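PDB 7LPO: cytoplasmic protein from Cryptococcus neoformans var. grubii serotype A, which probably hydrolyses steryl beta-glucosides, releasing glucose from the sterol, as a sterylglucosidase of glycoside hydrolase family 5. Local coordinates for residues F72-P76 with L77-D81; F103-E106 with S107-A111; R383-Y386 with F387-L390; L407-L410 with A411-R415; L504-D507 with T508-L512. All coordinates share one frame; numbering follows the deposited sequence.

Overall arrangement
All five contacts are local, each within one continuous run of chain. Interactions 1 and 2 touch, Phe-72 packing on Ser-107; the first is a partly buried loop, the second a buried strand-to-helix junction. Interaction 3 is also largely buried but lies about 47 Å from interaction 1, centre to centre, on the opposite side of the chain's centre. Interactions 4 and 5 are partly buried helix turns whose nearest atoms are about 7 Å apart. Side chains of interactions 2 and 4 both pack on helix 232-254. Side-chain amides dominate interaction 1, capping and an indole bond interaction 2, aromatic rings interaction 3, serine hydroxyls interaction 4, and a glutamine-aspartate pair interaction 5.

Interaction 1: residues F72-P76 with L77-D81; sequences FINKP and LNLDD
Asn-74 reaches across a tight loop to Asn-78, Leu-79 and Asp-80. Its CB lies 4.0 Å from CA of Asn-78. Its CG sits beside the backbone N (chi1 -83°), and the amide lies flat against that of Asn-78. The two amide planes are only 10° apart, with CG of Asn-74 3.9 Å from CG of Asn-78. At the tip the two atoms part. OD1 of Asn-74 accepts a nearly straight bond from N of Leu-79 (3.1 Å), which arrives from above the carbonyl plane. A water also donates to this OD1 and to OD1 of Asp-80. ND2 of Asn-74 donates, within its own amide plane, to OD2 of Asp-80 at 3.2 Å. The carboxylate plane is almost perpendicular to the amide, and OD2 is met from above the carboxylate plane. These bonds fix the rotation of the Asn-74 amide. Asn-78 forms an Asx turn: its OD1 accepts from N of Asp-80 at 2.7 Å. A type II turn from Phe-72 to Lys-75 and a cis peptide before Pro-76 bend the chain. The loop joins helix 61-66 to helix 83-93. Leu-77 packs on helix 83-93, Leu-79 packs on helices 83-93 and 118-133, and Pro-76 meets Tyr-101 of strand 98-104.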
loop_
_atom_site.group_PDB
_atom_site.type_symbol
_atom_site.label_atom_id
_atom_site.label_comp_id
_atom_site.label_asym_id
_atom_site.label_seq_id
_atom_site.Cartn_x
_atom_site.Cartn_y
_atom_site.Cartn_z
ATOM N N PHE A 72 12.333 -16.275 0.647
ATOM C CA PHE A 72 11.648 -15.348 -0.235
ATOM C C PHE A 72 12.320 -15.215 -1.591
ATOM O O PHE A 72 11.838 -14.443 -2.423
ATOM C CB PHE A 72 11.574 -13.967 0.413
ATOM C CG PHE A 72 10.604 -13.878 1.549
ATOM C CD1 PHE A 72 10.929 -14.377 2.807
ATOM C CD2 PHE A 72 9.375 -13.292 1.365
ATOM C CE1 PHE A 72 10.041 -14.290 3.854
ATOM C CE2 PHE A 72 8.475 -13.196 2.409
ATOM C CZ PHE A 72 8.804 -13.683 3.652
ATOM N N ILE A 73 13.410 -15.942 -1.839
ATOM C CA ILE A 73 14.144 -15.756 -3.084
ATOM C C ILE A 73 13.236 -16.032 -4.271
ATOM O O ILE A 73 12.428 -16.970 -4.261
ATOM C CB ILE A 73 15.383 -16.663 -3.133
ATOM C CG1 ILE A 73 16.367 -16.283 -2.030
ATOM C CG2 ILE A 73 16.043 -16.566 -4.499
ATOM C CD1 ILE A 73 17.405 -15.280 -2.453
ATOM N N ASN A 74 13.380 -15.208 -5.309
ATOM C CA ASN A 74 12.691 -15.305 -6.591
ATOM C C ASN A 74 11.251 -14.819 -6.523
ATOM O O ASN A 74 10.489 -15.044 -7.471
ATOM C CB ASN A 74 12.735 -16.729 -7.153
ATOM C CG ASN A 74 14.038 -17.016 -7.881
ATOM O OD1 ASN A 74 14.633 -16.123 -8.494
ATOM N ND2 ASN A 74 14.494 -18.259 -7.807
ATOM N N LYS A 75 10.859 -14.141 -5.449
ATOM C CA LYS A 75 9.664 -13.313 -5.439
ATOM C C LYS A 75 10.089 -11.872 -5.200
ATOM O O LYS A 75 10.821 -11.608 -4.239
ATOM C CB LYS A 75 8.676 -13.752 -4.354
ATOM C CG LYS A 75 8.095 -15.138 -4.573
ATOM C CD LYS A 75 7.632 -15.720 -3.249
ATOM C CE LYS A 75 6.205 -16.222 -3.355
ATOM N NZ LYS A 75 5.503 -16.070 -2.055
ATOM N N PRO A 76 9.608 -10.906 -5.986
ATOM C CA PRO A 76 8.450 -11.035 -6.884
ATOM C C PRO A 76 8.717 -11.671 -8.241
ATOM O O PRO A 76 7.784 -12.183 -8.852
ATOM C CB PRO A 76 8.000 -9.574 -7.080
ATOM C CG PRO A 76 9.297 -8.789 -6.996
ATOM C CD PRO A 76 10.167 -9.539 -5.979
ATOM N N LEU A 77 9.956 -11.640 -8.712
ATOM C CA LEU A 77 10.286 -12.094 -10.053
ATOM C C LEU A 77 11.309 -13.221 -9.997
ATOM O O LEU A 77 12.318 -13.122 -9.289
ATOM C CB LEU A 77 10.826 -10.938 -10.883
ATOM C CG LEU A 77 9.835 -9.840 -11.257
ATOM C CD1 LEU A 77 10.597 -8.749 -11.995
ATOM C CD2 LEU A 77 8.678 -10.361 -12.095
ATOM N N ASN A 78 11.041 -14.291 -10.739
ATOM C CA ASN A 78 11.973 -15.403 -10.842
ATOM C C ASN A 78 13.072 -15.046 -11.841
ATOM O O ASN A 78 12.792 -14.734 -13.005
ATOM C CB ASN A 78 11.244 -16.669 -11.268
ATOM C CG ASN A 78 12.111 -17.899 -11.138
ATOM O OD1 ASN A 78 13.222 -17.949 -11.662
ATOM N ND2 ASN A 78 11.618 -18.891 -10.424
ATOM N N LEU A 79 14.316 -15.068 -11.383
ATOM C CA LEU A 79 15.450 -14.689 -12.214
ATOM C C LEU A 79 16.174 -15.896 -12.798
ATOM O O LEU A 79 17.173 -15.721 -13.497
ATOM C CB LEU A 79 16.428 -13.826 -11.403
ATOM C CG LEU A 79 15.832 -12.530 -10.833
ATOM C CD1 LEU A 79 16.828 -11.826 -9.902
ATOM C CD2 LEU A 79 15.392 -11.568 -11.916
ATOM N N ASP A 80 15.686 -17.108 -12.543
ATOM C CA ASP A 80 16.326 -18.315 -13.051
ATOM C C ASP A 80 15.668 -18.876 -14.305
ATOM O O ASP A 80 16.321 -19.626 -15.038
ATOM C CB ASP A 80 16.330 -19.414 -11.977
ATOM C CG ASP A 80 17.115 -19.023 -10.733
ATOM O OD1 ASP A 80 18.084 -18.243 -10.853
ATOM O OD2 ASP A 80 16.758 -19.492 -9.632
ATOM N N ASP A 81 14.406 -18.537 -14.580
ATOM C CA ASP A 81 13.634 -19.215 -15.617
ATOM C C ASP A 81 13.281 -18.321 -16.798
ATOM O O ASP A 81 12.508 -18.742 -17.666
ATOM C CB ASP A 81 12.352 -19.803 -15.014
ATOM C CG ASP A 81 11.413 -18.734 -14.458
ATOM O OD1 ASP A 81 11.648 -17.528 -14.689
ATOM O OD2 ASP A 81 10.432 -19.101 -13.779
HETATM O O HOH W 1 17.521 -16.383 -8.293
#

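Interaction 2: residues F103-E106 with S107-A111; sequences FTWE and SLEHA
This is a helix N-cap, with Thr-104 bonded to Ser-107 where strand 98-104 passes into helix 105-109. Strand 98-104 lies between parallel strands 35-43 and 137-143, as expected for the TIM barrel of this family. OG1 of Thr-104 accepts from N of Ser-107 at 3.2 Å. OG of Ser-107 returns a bond to O of Thr-104 (2.7 Å), in the carbonyl plane and on a lone pair. It can do so because OG sits between its own backbone N and carbonyl carbon (chi1 69°). A water bridges OG of Ser-107 and N of Thr-104. CD1 of Leu-108 meets CE2 of Phe-103 at 3.8 Å. Helix 118-133 covers this pair through Ile-124 and Met-121. The extended side chain of Glu-109 stands out from the helix and meets the edge of the Trp-105 indole. Its OE2 accepts a hydrogen bond from N of Lys-114. NE1 of Trp-105 donates in the ring plane to OE1 of Glu-109, at 2.8 Å and 170°, on the anti side of the carboxylate.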
loop_
_atom_site.group_PDB
_atom_site.type_symbol
_atom_site.label_atom_id
_atom_site.label_comp_id
_atom_site.label_asym_id
_atom_site.label_seq_id
_atom_site.Cartn_x
_atom_site.Cartn_y
_atom_site.Cartn_z
ATOM N N PHE A 103 8.962 -5.204 -0.039
ATOM C CA PHE A 103 9.777 -6.129 0.736
ATOM C C PHE A 103 9.296 -6.087 2.180
ATOM O O PHE A 103 8.685 -5.113 2.625
ATOM C CB PHE A 103 11.279 -5.803 0.652
ATOM C CG PHE A 103 11.665 -4.532 1.337
ATOM C CD1 PHE A 103 11.554 -3.318 0.680
ATOM C CD2 PHE A 103 12.127 -4.544 2.634
ATOM C CE1 PHE A 103 11.897 -2.138 1.299
ATOM C CE2 PHE A 103 12.479 -3.366 3.265
ATOM C CZ PHE A 103 12.363 -2.160 2.596
ATOM N N THR A 104 9.557 -7.158 2.919
ATOM C CA THR A 104 9.119 -7.223 4.303
ATOM C C THR A 104 10.313 -7.310 5.239
ATOM O O THR A 104 11.376 -7.829 4.888
ATOM C CB THR A 104 8.183 -8.410 4.557
ATOM O OG1 THR A 104 8.893 -9.637 4.341
ATOM C CG2 THR A 104 6.963 -8.307 3.623
ATOM N N TRP A 105 10.118 -6.762 6.436
ATOM C CA TRP A 105 11.070 -6.946 7.523
ATOM C C TRP A 105 11.382 -8.421 7.743
ATOM O O TRP A 105 12.538 -8.793 7.985
ATOM C CB TRP A 105 10.479 -6.300 8.772
ATOM C CG TRP A 105 11.332 -6.273 9.985
ATOM C CD1 TRP A 105 12.646 -6.598 10.087
ATOM C CD2 TRP A 105 10.907 -5.880 11.289
ATOM N NE1 TRP A 105 13.065 -6.430 11.375
ATOM C CE2 TRP A 105 12.010 -6.000 12.136
ATOM C CE3 TRP A 105 9.690 -5.432 11.819
ATOM C CZ2 TRP A 105 11.941 -5.696 13.492
ATOM C CZ3 TRP A 105 9.621 -5.142 13.165
ATOM C CH2 TRP A 105 10.742 -5.273 13.986
ATOM N N GLU A 106 10.363 -9.281 7.640
ATOM C CA GLU A 106 10.588 -10.705 7.862
ATOM C C GLU A 106 11.624 -11.247 6.890
ATOM O O GLU A 106 12.479 -12.056 7.273
ATOM C CB GLU A 106 9.286 -11.493 7.718
ATOM C CG GLU A 106 9.490 -13.006 7.754
ATOM C CD GLU A 106 8.208 -13.812 7.566
ATOM O OE1 GLU A 106 8.259 -15.031 7.797
ATOM O OE2 GLU A 106 7.152 -13.246 7.196
ATOM N N SER A 107 11.538 -10.843 5.617
ATOM C CA SER A 107 12.439 -11.382 4.608
ATOM C C SER A 107 13.879 -10.941 4.835
ATOM O O SER A 107 14.803 -11.596 4.333
ATOM C CB SER A 107 11.970 -10.978 3.204
ATOM O OG SER A 107 12.139 -9.583 2.976
ATOM N N LEU A 108 14.087 -9.878 5.612
ATOM C CA LEU A 108 15.422 -9.374 5.897
ATOM C C LEU A 108 16.007 -9.884 7.209
ATOM O O LEU A 108 17.236 -9.931 7.339
ATOM C CB LEU A 108 15.419 -7.843 5.945
ATOM C CG LEU A 108 15.087 -7.069 4.677
ATOM C CD1 LEU A 108 15.010 -5.568 4.993
ATOM C CD2 LEU A 108 16.096 -7.324 3.574
ATOM N N GLU A 109 15.174 -10.258 8.194
ATOM C CA GLU A 109 15.685 -10.553 9.533
ATOM C C GLU A 109 14.969 -11.742 10.167
ATOM O O GLU A 109 14.877 -11.833 11.396
ATOM C CB GLU A 109 15.572 -9.315 10.440
ATOM C CG GLU A 109 16.517 -9.269 11.633
ATOM C CD GLU A 109 16.528 -7.902 12.336
ATOM O OE1 GLU A 109 15.666 -7.053 12.047
ATOM O OE2 GLU A 109 17.402 -7.668 13.186
ATOM N N HIS A 110 14.489 -12.676 9.349
ATOM C CA HIS A 110 13.775 -13.834 9.878
ATOM C C HIS A 110 14.660 -14.709 10.750
ATOM O O HIS A 110 14.158 -15.393 11.651
ATOM C CB HIS A 110 13.224 -14.673 8.734
ATOM C CG HIS A 110 14.236 -14.984 7.679
ATOM N ND1 HIS A 110 15.131 -16.028 7.786
ATOM C CD2 HIS A 110 14.500 -14.379 6.498
ATOM C CE1 HIS A 110 15.906 -16.051 6.715
ATOM N NE2 HIS A 110 15.544 -15.061 5.918
ATOM N N ALA A 111 15.966 -14.733 10.484
ATOM C CA ALA A 111 16.856 -15.631 11.216
ATOM C C ALA A 111 16.986 -15.271 12.690
ATOM O O ALA A 111 17.316 -16.141 13.494
ATOM C CB ALA A 111 18.247 -15.637 10.572
HETATM O O HOH W 2 9.705 -9.567 1.085
#

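Interaction 3: residues R383-Y386 with F387-L390; sequences RPDY and FSTL
The ring of Tyr-386 turns its edge to the face of Phe-387, a T-shaped stack between sequence neighbours. The planes are 87° apart and the centroids 4.8 Å. CD2 of Tyr-386 stands over the centre of the Phe-387 ring, and its nearest carbon there is CZ, at 3.6 Å. The opposite edge of the tyrosine points at Arg-383, whose guanidinium carries CD1 of Tyr-386 over the centre of one face. The tyrosine therefore fits edge-on between two flat groups. Its CG lies opposite the backbone N (chi1 -178°), while CG of Phe-387 lies beside its own N, and this brings the two rings together. Trp-368 adds another edge-to-face contact to Phe-387, and OH of Tyr-386 bonds to O of Tyr-221. This buried aromatic group thus joins the loop between strands 380-381 and 389-390 to helix 206-221.

The backbone beneath is a type I beta turn from Arg-383 to Tyr-386. One water links O of Pro-384 to N of Phe-387. Another donates to O of Tyr-386 and also bonds to OG1 of Thr-389. O of Asp-385 is gripped twice by Ser-388. N of Ser-388 comes from above the carbonyl plane at 2.9 Å, and OG of Ser-388 comes in that plane, on a lone pair, at 2.8 Å.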
loop_
_atom_site.group_PDB
_atom_site.type_symbol
_atom_site.label_atom_id
_atom_site.label_comp_id
_atom_site.label_asym_id
_atom_site.label_seq_id
_atom_site.Cartn_x
_atom_site.Cartn_y
_atom_site.Cartn_z
ATOM N N ARG A 383 -8.894 2.191 34.260
ATOM C CA ARG A 383 -8.477 3.420 33.579
ATOM C C ARG A 383 -8.985 3.371 32.146
ATOM O O ARG A 383 -8.217 3.192 31.194
ATOM C CB ARG A 383 -6.957 3.586 33.640
ATOM C CG ARG A 383 -6.396 3.657 35.074
ATOM C CD ARG A 383 -4.870 3.911 35.098
ATOM N NE ARG A 383 -4.535 5.258 34.636
ATOM C CZ ARG A 383 -3.316 5.797 34.680
ATOM N NH1 ARG A 383 -2.293 5.112 35.175
ATOM N NH2 ARG A 383 -3.117 7.028 34.226
ATOM N N PRO A 384 -10.288 3.550 31.957
ATOM C CA PRO A 384 -10.844 3.443 30.594
ATOM C C PRO A 384 -10.197 4.387 29.584
ATOM O O PRO A 384 -10.150 4.063 28.389
ATOM C CB PRO A 384 -12.336 3.769 30.779
ATOM C CG PRO A 384 -12.593 3.717 32.274
ATOM C CD PRO A 384 -11.282 3.957 32.968
ATOM N N ASP A 385 -9.704 5.543 30.019
ATOM C CA ASP A 385 -9.099 6.528 29.128
ATOM C C ASP A 385 -7.572 6.480 29.141
ATOM O O ASP A 385 -6.927 7.396 28.620
ATOM C CB ASP A 385 -9.574 7.929 29.511
ATOM C CG ASP A 385 -9.114 8.333 30.901
ATOM O OD1 ASP A 385 -8.871 7.434 31.744
ATOM O OD2 ASP A 385 -8.990 9.548 31.155
ATOM N N TYR A 386 -6.988 5.428 29.705
ATOM C CA TYR A 386 -5.544 5.290 29.859
ATOM C C TYR A 386 -4.751 5.723 28.635
ATOM O O TYR A 386 -3.730 6.409 28.768
ATOM C CB TYR A 386 -5.224 3.831 30.186
ATOM C CG TYR A 386 -3.773 3.510 30.428
ATOM C CD1 TYR A 386 -3.130 3.941 31.586
ATOM C CD2 TYR A 386 -3.047 2.745 29.522
ATOM C CE1 TYR A 386 -1.797 3.637 31.825
ATOM C CE2 TYR A 386 -1.709 2.431 29.763
ATOM C CZ TYR A 386 -1.099 2.886 30.911
ATOM O OH TYR A 386 0.212 2.590 31.144
ATOM N N PHE A 387 -5.205 5.320 27.448
ATOM C CA PHE A 387 -4.447 5.539 26.223
ATOM C C PHE A 387 -4.788 6.849 25.515
ATOM O O PHE A 387 -4.160 7.169 24.502
ATOM C CB PHE A 387 -4.673 4.375 25.260
ATOM C CG PHE A 387 -4.199 3.043 25.777
ATOM C CD1 PHE A 387 -2.868 2.668 25.667
ATOM C CD2 PHE A 387 -5.090 2.150 26.352
ATOM C CE1 PHE A 387 -2.433 1.414 26.128
ATOM C CE2 PHE A 387 -4.665 0.905 26.811
ATOM C CZ PHE A 387 -3.333 0.536 26.689
ATOM N N SER A 388 -5.751 7.619 26.011
ATOM C CA SER A 388 -6.134 8.866 25.357
ATOM C C SER A 388 -5.293 10.061 25.792
ATOM O O SER A 388 -5.361 11.116 25.148
ATOM C CB SER A 388 -7.607 9.175 25.633
ATOM O OG SER A 388 -7.811 9.447 27.009
ATOM N N THR A 389 -4.518 9.922 26.860
ATOM C CA THR A 389 -3.713 11.001 27.410
ATOM C C THR A 389 -2.356 10.418 27.792
ATOM O O THR A 389 -2.067 9.251 27.522
ATOM C CB THR A 389 -4.413 11.642 28.621
ATOM O OG1 THR A 389 -4.679 10.639 29.616
ATOM C CG2 THR A 389 -5.740 12.299 28.214
ATOM N N LEU A 390 -1.525 11.216 28.441
ATOM C CA LEU A 390 -0.266 10.717 28.999
ATOM C C LEU A 390 -0.491 10.244 30.433
ATOM O O LEU A 390 -1.024 11.006 31.246
ATOM C CB LEU A 390 0.800 11.805 28.974
ATOM C CG LEU A 390 1.004 12.437 27.593
ATOM C CD1 LEU A 390 1.785 13.727 27.691
ATOM C CD2 LEU A 390 1.712 11.446 26.657
HETATM O O HOH W 3 -7.995 4.293 26.705
HETATM O O HOH W 4 -3.522 8.257 30.478
#

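Interaction 4: residues L407-L410 with A411-R415; sequences LHWL and AYSSR
Tyr-412 and Ser-413 bond back through their N atoms to O of His-408 and O of Trp-409, in regular alpha-helical turns of helix 400-419. One turn on from Trp-409, Ser-413 lies over the face of its indole. CB of Ser-413 makes a CH-pi contact, 3.8 Å from the centroid of the six-membered ring and 17° off the normal. OG of Ser-413 also lies over this face, toward the rim. It sits between its backbone N and carbonyl carbon (chi1 64°), which turns it back toward the preceding turn. There it lies 2.8 Å from O of Trp-409 and 3.1 Å from O of Leu-410. OG of Ser-414 bonds to O of Leu-410 at 2.9 Å, while N of Ser-414 reaches the same oxygen from the opposite face of the carbonyl plane. On the side toward helix 232-254, CB of Tyr-412 lies over the face of the His-408 imidazole, 4.1 Å from NE2. The two side chains run alongside each other, and ND1 of His-408 is hydrogen-bonded to OE1 of Gln-237. Trp-409 also meets His-425 of strand 424-427, edge to face. The serine hydroxyls are thus turned back onto the helix's own carbonyls, and Ser-413 can pack against an aromatic face with its polar atom still provided for.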
loop_
_atom_site.group_PDB
_atom_site.type_symbol
_atom_site.label_atom_id
_atom_site.label_comp_id
_atom_site.label_asym_id
_atom_site.label_seq_id
_atom_site.Cartn_x
_atom_site.Cartn_y
_atom_site.Cartn_z
ATOM N N LEU A 407 7.477 10.987 15.257
ATOM C CA LEU A 407 8.756 10.748 15.911
ATOM C C LEU A 407 9.452 9.528 15.320
ATOM O O LEU A 407 10.660 9.556 15.069
ATOM C CB LEU A 407 8.541 10.574 17.412
ATOM C CG LEU A 407 9.776 10.429 18.298
ATOM C CD1 LEU A 407 10.792 11.521 18.057
ATOM C CD2 LEU A 407 9.322 10.419 19.760
ATOM N N HIS A 408 8.705 8.449 15.079
ATOM C CA HIS A 408 9.288 7.305 14.382
ATOM C C HIS A 408 9.786 7.712 13.001
ATOM O O HIS A 408 10.837 7.245 12.543
ATOM C CB HIS A 408 8.264 6.169 14.258
ATOM C CG HIS A 408 8.598 5.182 13.182
ATOM N ND1 HIS A 408 9.605 4.250 13.311
ATOM C CD2 HIS A 408 8.095 5.018 11.936
ATOM C CE1 HIS A 408 9.696 3.546 12.196
ATOM N NE2 HIS A 408 8.783 3.984 11.351
ATOM N N TRP A 409 9.043 8.590 12.324
ATOM C CA TRP A 409 9.402 8.954 10.958
ATOM C C TRP A 409 10.696 9.753 10.904
ATOM O O TRP A 409 11.461 9.620 9.942
ATOM C CB TRP A 409 8.280 9.750 10.298
ATOM C CG TRP A 409 8.663 10.171 8.905
ATOM C CD1 TRP A 409 8.499 9.449 7.756
ATOM C CD2 TRP A 409 9.317 11.382 8.525
ATOM N NE1 TRP A 409 8.993 10.145 6.686
ATOM C CE2 TRP A 409 9.507 11.334 7.132
ATOM C CE3 TRP A 409 9.762 12.505 9.228
ATOM C CZ2 TRP A 409 10.119 12.364 6.429
ATOM C CZ3 TRP A 409 10.376 13.526 8.526
ATOM C CH2 TRP A 409 10.544 13.451 7.143
ATOM N N LEU A 410 10.966 10.580 11.917
ATOM C CA LEU A 410 12.234 11.299 11.954
ATOM C C LEU A 410 13.401 10.325 12.003
ATOM O O LEU A 410 14.349 10.442 11.216
ATOM C CB LEU A 410 12.283 12.248 13.146
ATOM C CG LEU A 410 11.188 13.316 13.194
ATOM C CD1 LEU A 410 11.236 14.004 14.578
ATOM C CD2 LEU A 410 11.307 14.347 12.092
ATOM N N ALA A 411 13.336 9.348 12.920
ATOM C CA ALA A 411 14.382 8.333 13.039
ATOM C C ALA A 411 14.524 7.525 11.757
ATOM O O ALA A 411 15.640 7.286 11.277
ATOM C CB ALA A 411 14.083 7.400 14.216
ATOM N N TYR A 412 13.401 7.071 11.197
ATOM C CA TYR A 412 13.451 6.288 9.965
ATOM C C TYR A 412 14.065 7.100 8.831
ATOM O O TYR A 412 15.002 6.649 8.165
ATOM C CB TYR A 412 12.042 5.813 9.589
ATOM C CG TYR A 412 11.962 5.123 8.245
ATOM C CD1 TYR A 412 12.312 3.793 8.111
ATOM C CD2 TYR A 412 11.545 5.808 7.101
ATOM C CE1 TYR A 412 12.248 3.150 6.893
ATOM C CE2 TYR A 412 11.485 5.164 5.866
ATOM C CZ TYR A 412 11.841 3.832 5.777
ATOM O OH TYR A 412 11.783 3.161 4.574
ATOM N N SER A 413 13.552 8.314 8.606
ATOM C CA SER A 413 13.975 9.091 7.445
ATOM C C SER A 413 15.452 9.474 7.535
ATOM O O SER A 413 16.151 9.505 6.517
ATOM C CB SER A 413 13.089 10.331 7.297
ATOM O OG SER A 413 13.226 11.218 8.390
ATOM N N SER A 414 15.951 9.750 8.741
ATOM C CA SER A 414 17.372 10.050 8.891
ATOM C C SER A 414 18.235 8.867 8.473
ATOM O O SER A 414 19.283 9.043 7.842
ATOM C CB SER A 414 17.690 10.436 10.333
ATOM O OG SER A 414 16.987 11.600 10.697
ATOM N N ARG A 415 17.822 7.651 8.831
ATOM C CA ARG A 415 18.605 6.483 8.449
ATOM C C ARG A 415 18.613 6.304 6.941
ATOM O O ARG A 415 19.650 5.973 6.358
ATOM C CB ARG A 415 18.067 5.214 9.121
ATOM C CG ARG A 415 18.891 3.962 8.788
ATOM C CD ARG A 415 20.306 4.057 9.381
ATOM N NE ARG A 415 20.198 4.429 10.789
ATOM C CZ ARG A 415 20.023 3.557 11.778
ATOM N NH1 ARG A 415 19.984 2.252 11.514
ATOM N NH2 ARG A 415 19.898 3.990 13.026
#

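Interaction 5: residues L504-D507 with T508-L512; sequences LKQD and TIDIL
Gln-506 and Asp-510 pair one turn apart near the C-terminal end of helix 490-512, an i to i+4 side-chain bond on an exposed face. CG of Gln-506 lies opposite the backbone N (chi1 -173°), and the chain then bends at chi2 (68°), which carries the amide forward along the helix. NE2 of Gln-506 donates to OD1 of Asp-510 at 2.8 Å. It meets the oxygen from above the carboxylate plane, and the amide and carboxylate planes are 64° apart. The first torsion places CG of Gln-506 3.4 Å from OD2 of Asp-510. The bend at chi2 brings NE2 of Gln-506 to 3.5 Å from the methyl CG2 of Ile-509. Beneath the pair, N of Asp-510 bonds to O of Gln-506 at 3.0 Å. The negative carboxylate would be expected to polarise the amide N-H.

Asp-507 takes another direction. Its CG lies beside the backbone N, and its carboxylate forms a salt bridge to Arg-476 and accepts from Gln-434. Ile-511 packs on Gln-434 too, and its CB rests on O of Asp-507. The helix widens into a pi-type turn over 508-512. Thr-508 faces strand 447-449, touching Ser-449, and its OG1 also bonds to Thr-517. A water joins this turn to the one before: it donates to O of Leu-504 at 2.7 Å and lies 3.0 Å from OG1 of Thr-508.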
loop_
_atom_site.group_PDB
_atom_site.type_symbol
_atom_site.label_atom_id
_atom_site.label_comp_id
_atom_site.label_asym_id
_atom_site.label_seq_id
_atom_site.Cartn_x
_atom_site.Cartn_y
_atom_site.Cartn_z
ATOM N N LEU A 504 -7.087 14.401 -1.012
ATOM C CA LEU A 504 -5.767 13.928 -0.620
ATOM C C LEU A 504 -4.675 14.781 -1.240
ATOM O O LEU A 504 -3.658 15.063 -0.595
ATOM C CB LEU A 504 -5.582 12.468 -1.025
ATOM C CG LEU A 504 -6.436 11.416 -0.329
ATOM C CD1 LEU A 504 -6.006 10.044 -0.854
ATOM C CD2 LEU A 504 -6.299 11.486 1.163
ATOM N N LYS A 505 -4.849 15.174 -2.505
ATOM C CA LYS A 505 -3.908 16.102 -3.120
ATOM C C LYS A 505 -3.806 17.380 -2.296
ATOM O O LYS A 505 -2.708 17.910 -2.084
ATOM C CB LYS A 505 -4.344 16.411 -4.554
ATOM C CG LYS A 505 -3.202 16.689 -5.522
ATOM C CD LYS A 505 -3.731 16.891 -6.951
ATOM C CE LYS A 505 -2.676 17.493 -7.872
ATOM N NZ LYS A 505 -3.279 18.350 -8.950
ATOM N N GLN A 506 -4.941 17.864 -1.789
ATOM C CA GLN A 506 -4.954 19.121 -1.052
ATOM C C GLN A 506 -4.272 18.992 0.306
ATOM O O GLN A 506 -3.649 19.951 0.771
ATOM C CB GLN A 506 -6.396 19.603 -0.894
ATOM C CG GLN A 506 -6.543 20.991 -0.289
ATOM C CD GLN A 506 -6.038 22.094 -1.202
ATOM O OE1 GLN A 506 -6.067 21.968 -2.426
ATOM N NE2 GLN A 506 -5.558 23.181 -0.603
ATOM N N ASP A 507 -4.368 17.825 0.952
ATOM C CA ASP A 507 -3.630 17.606 2.196
ATOM C C ASP A 507 -2.153 17.936 2.027
ATOM O O ASP A 507 -1.503 18.433 2.954
ATOM C CB ASP A 507 -3.754 16.148 2.654
ATOM C CG ASP A 507 -5.122 15.806 3.205
ATOM O OD1 ASP A 507 -5.962 16.717 3.375
ATOM O OD2 ASP A 507 -5.347 14.609 3.468
ATOM N N THR A 508 -1.595 17.631 0.855
ATOM C CA THR A 508 -0.165 17.814 0.653
ATOM C C THR A 508 0.216 19.286 0.735
ATOM O O THR A 508 1.098 19.669 1.514
ATOM C CB THR A 508 0.253 17.226 -0.690
ATOM O OG1 THR A 508 -0.146 15.851 -0.755
ATOM C CG2 THR A 508 1.768 17.351 -0.855
ATOM N N ILE A 509 -0.452 20.133 -0.054
ATOM C CA ILE A 509 -0.079 21.542 -0.101
ATOM C C ILE A 509 -0.503 22.264 1.173
ATOM O O ILE A 509 0.168 23.204 1.612
ATOM C CB ILE A 509 -0.676 22.197 -1.359
ATOM C CG1 ILE A 509 -0.017 23.553 -1.601
ATOM C CG2 ILE A 509 -2.187 22.337 -1.226
ATOM C CD1 ILE A 509 -0.300 24.134 -2.951
ATOM N N ASP A 510 -1.597 21.830 1.801
ATOM C CA ASP A 510 -2.018 22.443 3.057
ATOM C C ASP A 510 -0.997 22.223 4.166
ATOM O O ASP A 510 -0.804 23.095 5.022
ATOM C CB ASP A 510 -3.358 21.862 3.507
ATOM C CG ASP A 510 -4.522 22.391 2.717
ATOM O OD1 ASP A 510 -4.328 23.342 1.929
ATOM O OD2 ASP A 510 -5.632 21.838 2.889
ATOM N N ILE A 511 -0.361 21.048 4.196
ATOM C CA ILE A 511 0.348 20.565 5.376
ATOM C C ILE A 511 1.844 20.425 5.125
ATOM O O ILE A 511 2.663 20.946 5.887
ATOM C CB ILE A 511 -0.243 19.233 5.874
ATOM C CG1 ILE A 511 -1.698 19.434 6.297
ATOM C CG2 ILE A 511 0.596 18.687 7.024
ATOM C CD1 ILE A 511 -2.437 18.136 6.548
ATOM N N LEU A 512 2.221 19.686 4.086
ATOM C CA LEU A 512 3.636 19.411 3.863
ATOM C C LEU A 512 4.324 20.525 3.084
ATOM O O LEU A 512 5.481 20.848 3.365
ATOM C CB LEU A 512 3.801 18.080 3.130
ATOM C CG LEU A 512 3.470 16.840 3.965
ATOM C CD1 LEU A 512 3.549 15.554 3.130
ATOM C CD2 LEU A 512 4.407 16.741 5.170
HETATM O O HOH W 5 -1.724 13.663 0.625
#